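Local coordinates for protein aminopeptidase (Aneurinibacillus sp. AM-1, PDB 5IB9) that probably removes amino acids from the N terminus of peptides as a zinc-dependent aminopeptidase of the M28 family, and binds the inhibitor bestatin here, at residues R30-P35 and H228-E233; P59-G64 and V198-S203. One frame throughout, in Å; residues are numbered along the deposited sequence.

Contact 1 of 2, residues R30-P35 and H228-E233; sequences RVAGSP and HHDSVE. With ZN (zinc ion), chain C.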
ATOM      1  N   ARG A  30       0.652   3.872  23.665  1.00 13.78           N
ATOM      2  CA  ARG A  30      -0.359   3.737  22.595  1.00 12.67           C
ATOM      3  C   ARG A  30       0.272   2.982  21.457  1.00 10.80           C
ATOM      4  O   ARG A  30       0.532   3.505  20.331  1.00 13.11           O
ATOM      5  CB  ARG A  30      -0.846   5.158  22.133  1.00 11.10           C
ATOM      6  CG  ARG A  30      -1.484   5.913  23.235  1.00 11.79           C
ATOM      7  CD  ARG A  30      -1.877   7.354  22.839  1.00 12.97           C
ATOM      8  NE  ARG A  30      -0.715   8.126  22.350  1.00 12.02           N
ATOM      9  CZ  ARG A  30       0.307   8.564  23.157  1.00 11.12           C
ATOM     10  NH1 ARG A  30       0.219   8.459  24.509  1.00 11.74           N
ATOM     11  NH2 ARG A  30       1.348   9.195  22.613  1.00 11.02           N
ATOM     12  N   VAL A  31       0.503   1.667  21.609  1.00 13.66           N
ATOM     13  CA  VAL A  31       1.218   0.970  20.574  1.00 12.24           C
ATOM     14  C   VAL A  31       0.323   0.765  19.350  1.00 12.85           C
ATOM     15  O   VAL A  31      -0.880   0.492  19.525  1.00 13.82           O
ATOM     16  CB  VAL A  31       1.633  -0.430  21.112  1.00 13.96           C
ATOM     17  CG1 VAL A  31       2.215  -1.276  19.999  1.00 18.10           C
ATOM     18  CG2 VAL A  31       2.702  -0.192  22.229  1.00 14.74           C
ATOM     19  N   ALA A  32       0.910   0.950  18.133  1.00 12.96           N
ATOM     20  CA  ALA A  32       0.018   0.974  16.975  1.00 14.78           C
ATOM     21  C   ALA A  32      -0.751  -0.310  16.836  1.00 15.24           C
ATOM     22  O   ALA A  32      -0.213  -1.397  17.056  1.00 16.24           O
ATOM     23  CB  ALA A  32       0.743   1.241  15.745  1.00 17.80           C
ATOM     24  N   GLY A  33      -2.039  -0.185  16.538  1.00 13.94           N
ATOM     25  CA  GLY A  33      -2.860  -1.380  16.283  1.00 15.18           C
ATOM     26  C   GLY A  33      -3.411  -1.960  17.578  1.00 15.87           C
ATOM     27  O   GLY A  33      -4.166  -2.959  17.545  1.00 18.58           O
ATOM     28  N   SER A  34      -3.062  -1.352  18.717  1.00 14.21           N
ATOM     29  CA  SER A  34      -3.557  -1.853  20.009  1.00 15.58           C
ATOM     30  C   SER A  34      -4.825  -1.237  20.497  1.00 15.88           C
ATOM     31  O   SER A  34      -5.270  -0.173  19.972  1.00 13.10           O
ATOM     32  CB  SER A  34      -2.499  -1.614  21.141  1.00 16.10           C
ATOM     33  OG  SER A  34      -2.485  -0.233  21.460  1.00 16.53           O
ATOM     34  N   PRO A  35      -5.472  -1.790  21.529  1.00 16.29           N
ATOM     35  CA  PRO A  35      -6.616  -1.115  22.069  1.00 16.23           C
ATOM     36  C   PRO A  35      -6.356   0.310  22.552  1.00 15.99           C
ATOM     37  O   PRO A  35      -7.249   1.145  22.550  1.00 13.88           O
ATOM     38  CB  PRO A  35      -6.997  -2.019  23.300  1.00 17.15           C
ATOM     39  CG  PRO A  35      -6.443  -3.308  22.965  1.00 19.77           C
ATOM     40  CD  PRO A  35      -5.253  -3.156  22.092  1.00 18.25           C
ATOM     41  N   HIS A 228       1.545  12.305  15.074  1.00  8.77           N
ATOM     42  CA  HIS A 228       1.194  10.865  15.178  1.00  8.71           C
ATOM     43  C   HIS A 228       0.699  10.510  16.572  1.00 11.03           C
ATOM     44  O   HIS A 228       1.172  11.085  17.575  1.00  8.54           O
ATOM     45  CB  HIS A 228       2.389   9.918  14.757  1.00  8.63           C
ATOM     46  CG  HIS A 228       3.608   9.946  15.672  1.00  8.98           C
ATOM     47  ND1 HIS A 228       3.776   8.999  16.694  1.00 11.28           N
ATOM     48  CD2 HIS A 228       4.736  10.653  15.576  1.00 11.11           C
ATOM     49  CE1 HIS A 228       4.991   9.242  17.248  1.00 10.35           C
ATOM     50  NE2 HIS A 228       5.564  10.241  16.606  1.00 11.09           N
ATOM     51  N   HIS A 229      -0.274   9.612  16.589  1.00  9.28           N
ATOM     52  CA  HIS A 229      -0.925   9.266  17.874  1.00  8.92           C
ATOM     53  C   HIS A 229      -0.521   7.971  18.530  1.00 10.24           C
ATOM     54  O   HIS A 229      -1.006   7.723  19.598  1.00 11.13           O
ATOM     55  CB  HIS A 229      -2.481   9.359  17.741  1.00  9.97           C
ATOM     56  CG  HIS A 229      -3.051   8.586  16.582  1.00  8.00           C
ATOM     57  ND1 HIS A 229      -2.923   7.249  16.283  1.00 12.68           N
ATOM     58  CD2 HIS A 229      -3.784   9.137  15.580  1.00  7.42           C
ATOM     59  CE1 HIS A 229      -3.571   6.991  15.120  1.00  7.66           C
ATOM     60  NE2 HIS A 229      -4.120   8.143  14.727  1.00 13.20           N
ATOM     61  N   ASP A 230       0.412   7.272  17.899  1.00 10.77           N
ATOM     62  CA  ASP A 230       0.967   6.049  18.542  1.00  9.68           C
ATOM     63  C   ASP A 230       2.290   6.381  19.240  1.00 10.99           C
ATOM     64  O   ASP A 230       2.937   7.415  18.974  1.00 12.97           O
ATOM     65  CB  ASP A 230       1.237   4.980  17.498  1.00  9.79           C
ATOM     66  CG  ASP A 230       2.283   5.338  16.462  1.00 10.65           C
ATOM     67  OD1 ASP A 230       2.292   6.481  15.887  1.00 10.87           O
ATOM     68  OD2 ASP A 230       3.151   4.477  16.203  1.00 12.95           O
ATOM     69  N   SER A 231       2.601   5.448  20.176  1.00 10.79           N
ATOM     70  CA  SER A 231       3.930   5.572  20.839  1.00 12.99           C
ATOM     71  C   SER A 231       4.588   4.214  20.852  1.00 13.41           C
ATOM     72  O   SER A 231       3.995   3.240  20.455  1.00 14.55           O
ATOM     73  CB  SER A 231       3.796   6.132  22.274  1.00 14.08           C
ATOM     74  OG  SER A 231       3.159   5.162  23.101  1.00 16.26           O
ATOM     75  N   VAL A 232       5.888   4.202  21.169  1.00 13.62           N
ATOM     76  CA  VAL A 232       6.564   2.854  21.227  1.00 15.31           C
ATOM     77  C   VAL A 232       6.168   2.060  22.481  1.00 16.74           C
ATOM     78  O   VAL A 232       5.660   2.621  23.463  1.00 15.47           O
ATOM     79  CB  VAL A 232       8.099   3.035  21.194  1.00 14.61           C
ATOM     80  CG1 VAL A 232       8.504   3.710  19.842  1.00 16.19           C
ATOM     81  CG2 VAL A 232       8.673   3.766  22.416  1.00 16.71           C
ATOM     82  N   GLU A 233       6.392   0.743  22.397  1.00 16.66           N
ATOM     83  CA  GLU A 233       6.123  -0.156  23.546  1.00 20.22           C
ATOM     84  C   GLU A 233       6.719   0.402  24.872  1.00 19.19           C
ATOM     85  O   GLU A 233       7.854   0.850  24.904  1.00 18.16           O
ATOM     86  CB  GLU A 233       6.800  -1.507  23.306  1.00 20.73           C
ATOM     87  CG  GLU A 233       6.097  -2.474  22.325  1.00 30.88           C
ATOM     88  CD  GLU A 233       4.910  -3.261  22.942  1.00 41.02           C
ATOM     89  OE1 GLU A 233       4.163  -3.949  22.158  1.00 43.10           O
ATOM     90  OE2 GLU A 233       4.715  -3.192  24.200  1.00 43.25           O
TER
HETATM   91 ZN    ZN C1002       7.415  10.877  17.135  1.00 13.08          ZN
HETATM   92  O   HOH W   1       1.793   9.767  19.828  1.00 11.23           O
HETATM   93  O   HOH W   2       3.432   2.304  17.801  1.00 16.82           O
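Arg30 and Ser231 join two loops beside the zinc site of the M28 peptidase fold. Residues 228-233 run from the end of strand 222-228 into the loop before helix 238-256. His228 binds a zinc ion through NE2 at 2.0 Å, together with Asp240 and Asp301.

The tight part lies around Arg30. Its backbone N points almost straight at Ser231 OG, 2.9 Å away with an angle of 174° at the hydrogen. Ser231 N returns a bond to Arg30 O. Ser231 OG, which also bonds to Ala235 O, can meet Arg30 N because chi1 of 69° sets it between its own backbone N and carbonyl carbon. The Arg30 chain bends at chi3 (-57°) and brings NE within 2.8 Å of His229 O. That oxygen lies near the guanidinium plane, at its edge, while Ser231 CB sits over one face. NH1 reaches Leu25 O and Pro236 O, and NH2 reaches Gly237 O, so the buried guanidinium is gripped on several sides. The Asp230 carboxylate is held by the backbone N atoms of Glu272 and Glu273, residues of the inhibitor pocket.

The looser side is at Val31 and the exposed Glu233. Here Val31 CG2 merely packs against Glu233 CA at 3.7 Å. Beside Ala32, water 2 accepts from its backbone N and donates to Ser231 O and Asp230 OD2, the latter at 2.7 Å.

Contact 2 of 2, residues P59-G64 and V198-S203; sequences PFQFEG and VKTLTS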
ATOM      1  N   PRO A  59      -8.800   3.601   7.993  1.00  9.36           N
ATOM      2  CA  PRO A  59      -8.195   2.375   8.583  1.00  9.71           C
ATOM      3  C   PRO A  59      -7.116   1.929   7.688  1.00 10.79           C
ATOM      4  O   PRO A  59      -7.170   2.177   6.442  1.00 13.05           O
ATOM      5  CB  PRO A  59      -9.366   1.360   8.595  1.00  9.57           C
ATOM      6  CG  PRO A  59     -10.175   1.745   7.301  1.00 10.70           C
ATOM      7  CD  PRO A  59     -10.012   3.295   7.163  1.00  9.87           C
ATOM      8  N   PHE A  60      -6.160   1.140   8.218  1.00 10.52           N
ATOM      9  CA  PHE A  60      -5.208   0.484   7.331  1.00 11.02           C
ATOM     10  C   PHE A  60      -4.645  -0.727   8.070  1.00 13.80           C
ATOM     11  O   PHE A  60      -4.544  -0.721   9.252  1.00 12.61           O
ATOM     12  CB  PHE A  60      -4.048   1.397   6.808  1.00 11.25           C
ATOM     13  CG  PHE A  60      -3.259   2.035   7.881  1.00 10.53           C
ATOM     14  CD1 PHE A  60      -2.126   1.420   8.506  1.00 11.00           C
ATOM     15  CD2 PHE A  60      -3.690   3.237   8.424  1.00 10.90           C
ATOM     16  CE1 PHE A  60      -1.482   2.085   9.576  1.00  9.81           C
ATOM     17  CE2 PHE A  60      -3.021   3.853   9.461  1.00 10.42           C
ATOM     18  CZ  PHE A  60      -1.899   3.337  10.047  1.00 10.16           C
ATOM     19  N   GLN A  61      -4.340  -1.797   7.345  1.00 16.68           N
ATOM     20  CA  GLN A  61      -3.707  -2.939   8.002  1.00 17.27           C
ATOM     21  C   GLN A  61      -2.205  -2.875   7.811  1.00 18.01           C
ATOM     22  O   GLN A  61      -1.697  -2.320   6.819  1.00 19.85           O
ATOM     23  CB  GLN A  61      -4.238  -4.264   7.436  1.00 18.68           C
ATOM     24  CG  GLN A  61      -5.696  -4.506   7.837  1.00 18.96           C
ATOM     25  CD  GLN A  61      -6.321  -5.798   7.209  1.00 28.95           C
ATOM     26  OE1 GLN A  61      -5.653  -6.521   6.461  1.00 32.82           O
ATOM     27  NE2 GLN A  61      -7.614  -6.047   7.487  1.00 29.24           N
ATOM     28  N   PHE A  62      -1.476  -3.528   8.722  1.00 16.26           N
ATOM     29  CA  PHE A  62      -0.030  -3.648   8.598  1.00 19.99           C
ATOM     30  C   PHE A  62       0.326  -4.862   9.404  1.00 20.72           C
ATOM     31  O   PHE A  62      -0.465  -5.380  10.217  1.00 19.43           O
ATOM     32  CB  PHE A  62       0.665  -2.346   9.091  1.00 20.06           C
ATOM     33  CG  PHE A  62       0.605  -2.165  10.563  1.00 17.88           C
ATOM     34  CD1 PHE A  62       1.657  -2.547  11.386  1.00 23.93           C
ATOM     35  CD2 PHE A  62      -0.577  -1.660  11.187  1.00 20.44           C
ATOM     36  CE1 PHE A  62       1.568  -2.380  12.776  1.00 22.76           C
ATOM     37  CE2 PHE A  62      -0.695  -1.506  12.535  1.00 26.54           C
ATOM     38  CZ  PHE A  62       0.370  -1.864  13.373  1.00 25.34           C
ATOM     39  N   GLU A  63       1.565  -5.302   9.199  1.00 22.73           N
ATOM     40  CA  GLU A  63       2.020  -6.507   9.883  1.00 25.97           C
ATOM     41  C   GLU A  63       2.708  -6.105  11.174  1.00 25.48           C
ATOM     42  O   GLU A  63       3.702  -5.387  11.128  1.00 29.57           O
ATOM     43  CB  GLU A  63       2.959  -7.297   8.934  1.00 27.38           C
ATOM     44  CG  GLU A  63       2.281  -7.911   7.695  1.00 30.04           C
ATOM     45  CD  GLU A  63       1.071  -8.797   8.038  1.00 40.78           C
ATOM     46  OE1 GLU A  63      -0.075  -8.509   7.552  1.00 41.72           O
ATOM     47  OE2 GLU A  63       1.266  -9.790   8.792  1.00 43.96           O
ATOM     48  N   GLY A  64       2.176  -6.524  12.306  1.00 25.18           N
ATOM     49  CA  GLY A  64       2.735  -6.237  13.607  1.00 27.35           C
ATOM     50  C   GLY A  64       3.653  -7.396  13.992  1.00 28.81           C
ATOM     51  O   GLY A  64       3.680  -8.440  13.323  1.00 30.12           O
ATOM     52  N   VAL A 198       4.463 -12.726  13.546  1.00 35.23           N
ATOM     53  CA  VAL A 198       3.975 -11.579  12.776  1.00 34.67           C
ATOM     54  C   VAL A 198       2.450 -11.777  12.739  1.00 33.21           C
ATOM     55  O   VAL A 198       1.974 -12.884  12.592  1.00 32.63           O
ATOM     56  CB  VAL A 198       4.629 -11.565  11.363  1.00 34.73           C
ATOM     57  CG1 VAL A 198       3.873 -10.665  10.396  1.00 36.33           C
ATOM     58  CG2 VAL A 198       6.103 -11.090  11.454  1.00 37.64           C
ATOM     59  N   LYS A 199       1.677 -10.715  12.943  1.00 31.36           N
ATOM     60  CA  LYS A 199       0.193 -10.832  12.984  1.00 29.34           C
ATOM     61  C   LYS A 199      -0.287  -9.570  12.304  1.00 25.79           C
ATOM     62  O   LYS A 199       0.365  -8.513  12.409  1.00 26.63           O
ATOM     63  CB  LYS A 199      -0.290 -10.772  14.422  1.00 30.90           C
ATOM     64  CG  LYS A 199       0.435  -9.620  15.142  1.00 33.57           C
ATOM     65  CD  LYS A 199       0.482  -9.769  16.655  1.00 40.68           C
ATOM     66  CE  LYS A 199       0.672  -8.382  17.305  1.00 41.75           C
ATOM     67  NZ  LYS A 199       2.088  -7.863  17.319  1.00 47.64           N
ATOM     68  N   THR A 200      -1.426  -9.668  11.632  1.00 24.50           N
ATOM     69  CA  THR A 200      -1.959  -8.468  10.925  1.00 23.86           C
ATOM     70  C   THR A 200      -2.712  -7.630  11.915  1.00 20.75           C
ATOM     71  O   THR A 200      -3.570  -8.141  12.657  1.00 22.55           O
ATOM     72  CB  THR A 200      -2.924  -8.894   9.741  1.00 25.18           C
ATOM     73  OG1 THR A 200      -2.164  -9.593   8.767  1.00 27.21           O
ATOM     74  CG2 THR A 200      -3.649  -7.673   9.036  1.00 24.39           C
ATOM     75  N   LEU A 201      -2.401  -6.318  11.939  1.00 17.75           N
ATOM     76  CA  LEU A 201      -3.078  -5.402  12.856  1.00 16.53           C
ATOM     77  C   LEU A 201      -3.726  -4.296  12.013  1.00 13.39           C
ATOM     78  O   LEU A 201      -3.496  -4.163  10.802  1.00 15.67           O
ATOM     79  CB  LEU A 201      -2.051  -4.734  13.774  1.00 17.94           C
ATOM     80  CG  LEU A 201      -1.224  -5.638  14.694  1.00 21.33           C
ATOM     81  CD1 LEU A 201      -0.186  -4.726  15.420  1.00 25.33           C
ATOM     82  CD2 LEU A 201      -2.156  -6.313  15.657  1.00 25.49           C
ATOM     83  N   THR A 202      -4.662  -3.597  12.669  1.00 14.99           N
ATOM     84  CA  THR A 202      -5.278  -2.461  11.959  1.00 12.83           C
ATOM     85  C   THR A 202      -5.030  -1.214  12.813  1.00 11.81           C
ATOM     86  O   THR A 202      -5.222  -1.195  14.039  1.00 13.37           O
ATOM     87  CB  THR A 202      -6.820  -2.648  11.953  1.00 14.86           C
ATOM     88  OG1 THR A 202      -7.101  -3.858  11.230  1.00 15.32           O
ATOM     89  CG2 THR A 202      -7.510  -1.511  11.183  1.00 15.83           C
ATOM     90  N   SER A 203      -4.522  -0.219  12.160  1.00 10.90           N
ATOM     91  CA  SER A 203      -4.418   1.108  12.762  1.00 12.55           C
ATOM     92  C   SER A 203      -5.248   2.138  11.948  1.00 10.27           C
ATOM     93  O   SER A 203      -6.035   1.748  11.042  1.00 10.19           O
ATOM     94  CB  SER A 203      -2.910   1.483  12.822  1.00 11.94           C
ATOM     95  OG  SER A 203      -2.622   2.764  13.419  1.00 11.90           O
TER
HETATM   96  O   HOH W   3      -9.063  -4.381   9.389  1.00 24.07           O
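Phe60, Phe62 and Gly64 pair with Ser203, Leu201 and Lys199 in an antiparallel beta ladder. It joins strand 55-66 to the long strand 187-210, the two strands that run between the PA part and the peptidase part. The two short segments run at 147° to each other. At one end Pro59 packs on Glu288 of the second subunit.

Backbone bonds come first. Each of these three hydrogen-bonded pairs makes two. The bond from Leu201 N to Phe62 O, 2.8 Å, is nearly straight at 179°. Gly64 N meets Lys199 O at 2.7 Å. Gln61 with Thr202 and Glu63 with Thr200 are the non-hydrogen-bonded pairs between them.

Apolar contacts lie on the face of Phe60 and Phe62. CG of both phenylalanines lies between the backbone N and the carbonyl carbon (chi1 56° and 71°), which brings the rings nearer the partner strand. Ser203 C lies over one face of the Phe60 ring, offset toward the rim. Leu201 CB makes an off-centre CH-pi contact with the Phe62 ring, 4.1 Å from its centroid. Leu201 CD1 touches both Phe62 CZ and Gly64 CA. Ile277 of helix 277-283 packs against both rings.

Polar side chains meet on the other face. Thr200 OG1 donates to Glu63 OE1 at 2.6 Å, from the syn side and close to the carboxylate plane. Glu63 bends at chi2, and its OE2 lies against Val198 CG1. With an alanine here in place of Glu63, Thr200 OG1 would probably lose its carboxylate mate, and Val198 CG1 its contact with OE2. Farther along, water 3 joins the side chains of Gln61 and Thr202, accepting from Gln61 NE2 and lying 2.7 Å from Thr202 OG1.

From the N terminus the chain passes helix 15-25 and reaches residues 30-35, the first side of contact 1. Helix 35-50 follows, then strand 55-66 with residues 59-64. The chain next runs through the region of the PA domain and returns on strand 187-210. There residues 198-203 close contact 2. It continues along strand 222-228 to residues 228-233, which close contact 1. Contact 2 is therefore nested inside the loop of contact 1. The inner closure ties the two strands that run between the PA part and the peptidase part. The outer one ties the early loop to the loop that follows the zinc ligand His228. The two contacts touch: Ala32 O packs 3.7 Å from Leu201 CD1.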